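Local coordinates for uncharacterized protein Rv2277c (Mycobacterium tuberculosis, PDB 5VUG) that is of unknown function but carries a glycerophosphodiester phosphodiesterase domain and probably hydrolyses phosphoric diesters, at residues Ala233-Phe238 with His261-Asp266. Sequence-based numbering, arbitrary orientation.
Sequences ASVDCF and HKIGLD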
ATOM      1  N   ALA A 233     -14.976  -9.416   5.052  1.00 19.78           N
ATOM      2  CA  ALA A 233     -14.720  -8.516   6.173  1.00 16.43           C
ATOM      3  C   ALA A 233     -14.870  -7.054   5.772  1.00 16.11           C
ATOM      4  O   ALA A 233     -15.469  -6.264   6.508  1.00 16.42           O
ATOM      5  CB  ALA A 233     -13.334  -8.777   6.757  1.00 19.46           C
ATOM      6  N   SER A 234     -14.327  -6.668   4.617  1.00 15.04           N
ATOM      7  CA  SER A 234     -14.417  -5.263   4.237  1.00 14.00           C
ATOM      8  C   SER A 234     -15.829  -4.879   3.811  1.00 13.81           C
ATOM      9  O   SER A 234     -16.265  -3.755   4.082  1.00 15.07           O
ATOM     10  CB  SER A 234     -13.365  -4.896   3.186  1.00 13.19           C
ATOM     11  OG  SER A 234     -13.579  -5.561   1.963  1.00 13.13           O
ATOM     12  N   VAL A 235     -16.567  -5.787   3.166  1.00 14.82           N
ATOM     13  CA  VAL A 235     -17.967  -5.493   2.856  1.00 16.05           C
ATOM     14  C   VAL A 235     -18.750  -5.254   4.142  1.00 15.30           C
ATOM     15  O   VAL A 235     -19.501  -4.279   4.264  1.00 17.13           O
ATOM     16  CB  VAL A 235     -18.590  -6.609   1.997  1.00 16.39           C
ATOM     17  CG1 VAL A 235     -20.094  -6.398   1.864  1.00 18.34           C
ATOM     18  CG2 VAL A 235     -17.941  -6.643   0.623  1.00 16.40           C
ATOM     19  N   ASP A 236     -18.563  -6.132   5.131  1.00 17.70           N
ATOM     20  CA  ASP A 236     -19.253  -5.971   6.407  1.00 19.59           C
ATOM     21  C   ASP A 236     -18.877  -4.661   7.088  1.00 19.08           C
ATOM     22  O   ASP A 236     -19.734  -3.999   7.688  1.00 19.57           O
ATOM     23  CB  ASP A 236     -18.960  -7.154   7.325  1.00 24.03           C
ATOM     24  CG  ASP A 236     -19.483  -6.936   8.743  1.00 35.14           C
ATOM     25  OD1 ASP A 236     -18.740  -6.384   9.593  1.00 37.14           O
ATOM     26  OD2 ASP A 236     -20.651  -7.295   9.004  1.00 39.25           O
ATOM     27  N   CYS A 237     -17.597  -4.283   7.035  1.00 17.69           N
ATOM     28  CA  CYS A 237     -17.184  -2.990   7.581  1.00 17.19           C
ATOM     29  C   CYS A 237     -17.970  -1.843   6.945  1.00 18.19           C
ATOM     30  O   CYS A 237     -18.486  -0.963   7.647  1.00 18.01           O
ATOM     31  CB  CYS A 237     -15.674  -2.803   7.400  1.00 16.43           C
ATOM     32  SG  CYS A 237     -15.088  -1.088   7.460  1.00 20.37           S
ATOM     33  N   PHE A 238     -18.089  -1.846   5.613  1.00 15.25           N
ATOM     34  CA  PHE A 238     -18.808  -0.766   4.938  1.00 14.84           C
ATOM     35  C   PHE A 238     -20.295  -0.773   5.282  1.00 16.56           C
ATOM     36  O   PHE A 238     -20.886   0.287   5.524  1.00 16.59           O
ATOM     37  CB  PHE A 238     -18.629  -0.871   3.420  1.00 13.62           C
ATOM     38  CG  PHE A 238     -17.385  -0.195   2.897  1.00 11.57           C
ATOM     39  CD1 PHE A 238     -16.124  -0.673   3.229  1.00 11.59           C
ATOM     40  CD2 PHE A 238     -17.478   0.913   2.063  1.00 12.44           C
ATOM     41  CE1 PHE A 238     -14.981  -0.048   2.737  1.00 12.50           C
ATOM     42  CE2 PHE A 238     -16.345   1.539   1.565  1.00 13.13           C
ATOM     43  CZ  PHE A 238     -15.096   1.063   1.905  1.00 12.75           C
ATOM     44  N   HIS A 261     -20.609 -11.971  -5.855  1.00 12.54           N
ATOM     45  CA  HIS A 261     -21.811 -12.624  -5.360  1.00 11.88           C
ATOM     46  C   HIS A 261     -21.579 -13.237  -3.982  1.00 12.99           C
ATOM     47  O   HIS A 261     -22.406 -13.085  -3.073  1.00 15.12           O
ATOM     48  CB  HIS A 261     -22.225 -13.699  -6.360  1.00 11.13           C
ATOM     49  CG  HIS A 261     -23.626 -14.178  -6.183  1.00 13.89           C
ATOM     50  ND1 HIS A 261     -24.012 -14.968  -5.121  1.00 16.71           N
ATOM     51  CD2 HIS A 261     -24.738 -13.971  -6.928  1.00 16.36           C
ATOM     52  CE1 HIS A 261     -25.301 -15.234  -5.227  1.00 19.21           C
ATOM     53  NE2 HIS A 261     -25.764 -14.643  -6.315  1.00 18.02           N
ATOM     54  N   LYS A 262     -20.456 -13.942  -3.816  1.00 14.08           N
ATOM     55  CA  LYS A 262     -20.171 -14.627  -2.556  1.00 16.28           C
ATOM     56  C   LYS A 262     -20.062 -13.640  -1.404  1.00 15.96           C
ATOM     57  O   LYS A 262     -20.543 -13.906  -0.294  1.00 18.40           O
ATOM     58  CB  LYS A 262     -18.876 -15.428  -2.684  1.00 20.28           C
ATOM     59  CG  LYS A 262     -18.436 -16.116  -1.386  1.00 24.29           C
ATOM     60  CD  LYS A 262     -17.096 -16.843  -1.547  1.00 30.15           C
ATOM     61  CE  LYS A 262     -15.934 -15.864  -1.724  1.00 37.43           C
ATOM     62  NZ  LYS A 262     -14.608 -16.551  -1.892  1.00 40.27           N
ATOM     63  N   ILE A 263     -19.424 -12.494  -1.643  1.00 15.71           N
ATOM     64  CA  ILE A 263     -19.221 -11.524  -0.569  1.00 15.76           C
ATOM     65  C   ILE A 263     -20.370 -10.536  -0.434  1.00 17.13           C
ATOM     66  O   ILE A 263     -20.371  -9.731   0.509  1.00 18.80           O
ATOM     67  CB  ILE A 263     -17.855 -10.815  -0.670  1.00 16.13           C
ATOM     68  CG1 ILE A 263     -17.813  -9.868  -1.880  1.00 15.38           C
ATOM     69  CG2 ILE A 263     -16.740 -11.846  -0.748  1.00 17.52           C
ATOM     70  CD1 ILE A 263     -16.463  -9.187  -2.075  1.00 13.93           C
ATOM     71  N   GLY A 264     -21.344 -10.568  -1.336  1.00 16.48           N
ATOM     72  CA  GLY A 264     -22.517  -9.732  -1.182  1.00 15.93           C
ATOM     73  C   GLY A 264     -22.363  -8.287  -1.609  1.00 16.00           C
ATOM     74  O   GLY A 264     -22.984  -7.405  -1.003  1.00 17.12           O
ATOM     75  N   LEU A 265     -21.549  -8.003  -2.626  1.00 14.51           N
ATOM     76  CA  LEU A 265     -21.543  -6.656  -3.182  1.00 11.41           C
ATOM     77  C   LEU A 265     -22.937  -6.297  -3.688  1.00 10.59           C
ATOM     78  O   LEU A 265     -23.634  -7.123  -4.282  1.00 13.11           O
ATOM     79  CB  LEU A 265     -20.554  -6.553  -4.340  1.00 13.05           C
ATOM     80  CG  LEU A 265     -19.073  -6.759  -4.030  1.00 12.28           C
ATOM     81  CD1 LEU A 265     -18.235  -6.478  -5.278  1.00 13.22           C
ATOM     82  CD2 LEU A 265     -18.624  -5.889  -2.862  1.00 16.40           C
ATOM     83  N   ASP A 266     -23.337  -5.048  -3.454  1.00 10.05           N
ATOM     84  CA  ASP A 266     -24.648  -4.597  -3.908  1.00 10.71           C
ATOM     85  C   ASP A 266     -24.722  -4.519  -5.423  1.00 10.50           C
ATOM     86  O   ASP A 266     -25.813  -4.661  -5.996  1.00 11.71           O
ATOM     87  CB  ASP A 266     -24.977  -3.236  -3.302  1.00 11.90           C
ATOM     88  CG  ASP A 266     -25.131  -3.301  -1.806  1.00 15.02           C
ATOM     89  OD1 ASP A 266     -26.232  -3.654  -1.328  1.00 20.07           O
ATOM     90  OD2 ASP A 266     -24.140  -3.034  -1.113  1.00 12.69           O
TER
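Val-235 reaches from helix 232-239 into the corner where helix 254-263 gives way to the strand 267-270, and it is the only residue of 233-238 that touches 261-266, resting against Ile-263, Gly-264 and Leu-265. The apolar part is made by one methyl: CG2 of Val-235 lies 3.6 Å from CD2 of Leu-265, the two side chains crossing at about a right angle, and 4.0 Å from CD1 of Ile-263. Ile-263 holds CG1 between its backbone N and carbonyl carbon (chi1 70°), and with the chain extended beyond it CG1 and CD1 both come up to the same valine methyl.

The other branch of Val-235, CG1, stands anti to the backbone N (chi1 171°) and meets main chain instead, 3.6 Å from O of Ile-263 and 4.2 Å from O of Gly-264. No hydrogen bond crosses between the segments, and these approaches to carbonyl oxygens are van der Waals contacts. Gly-264, with positive phi, forms the Schellman motif that ends helix 254-263; its N bonds to O of His-261 at 3.2 Å. In the TIM-barrel fold the contact thus sets helix 232-239 against the C-terminal end of helix 254-263, where the chain passes into strand 267-270, parallel to strands 245-249 and 12-16.

Around this apolar patch, Trp-230 packs on both Val-235 and Ile-263, while Leu-265 also touches Val-246 of strand 245-249. Farther along helix 232-239, Cys-237 forms a disulfide with Cys-192. Next to Leu-265, Asp-266 accepts a hydrogen bond at OD2 from N of Val-246.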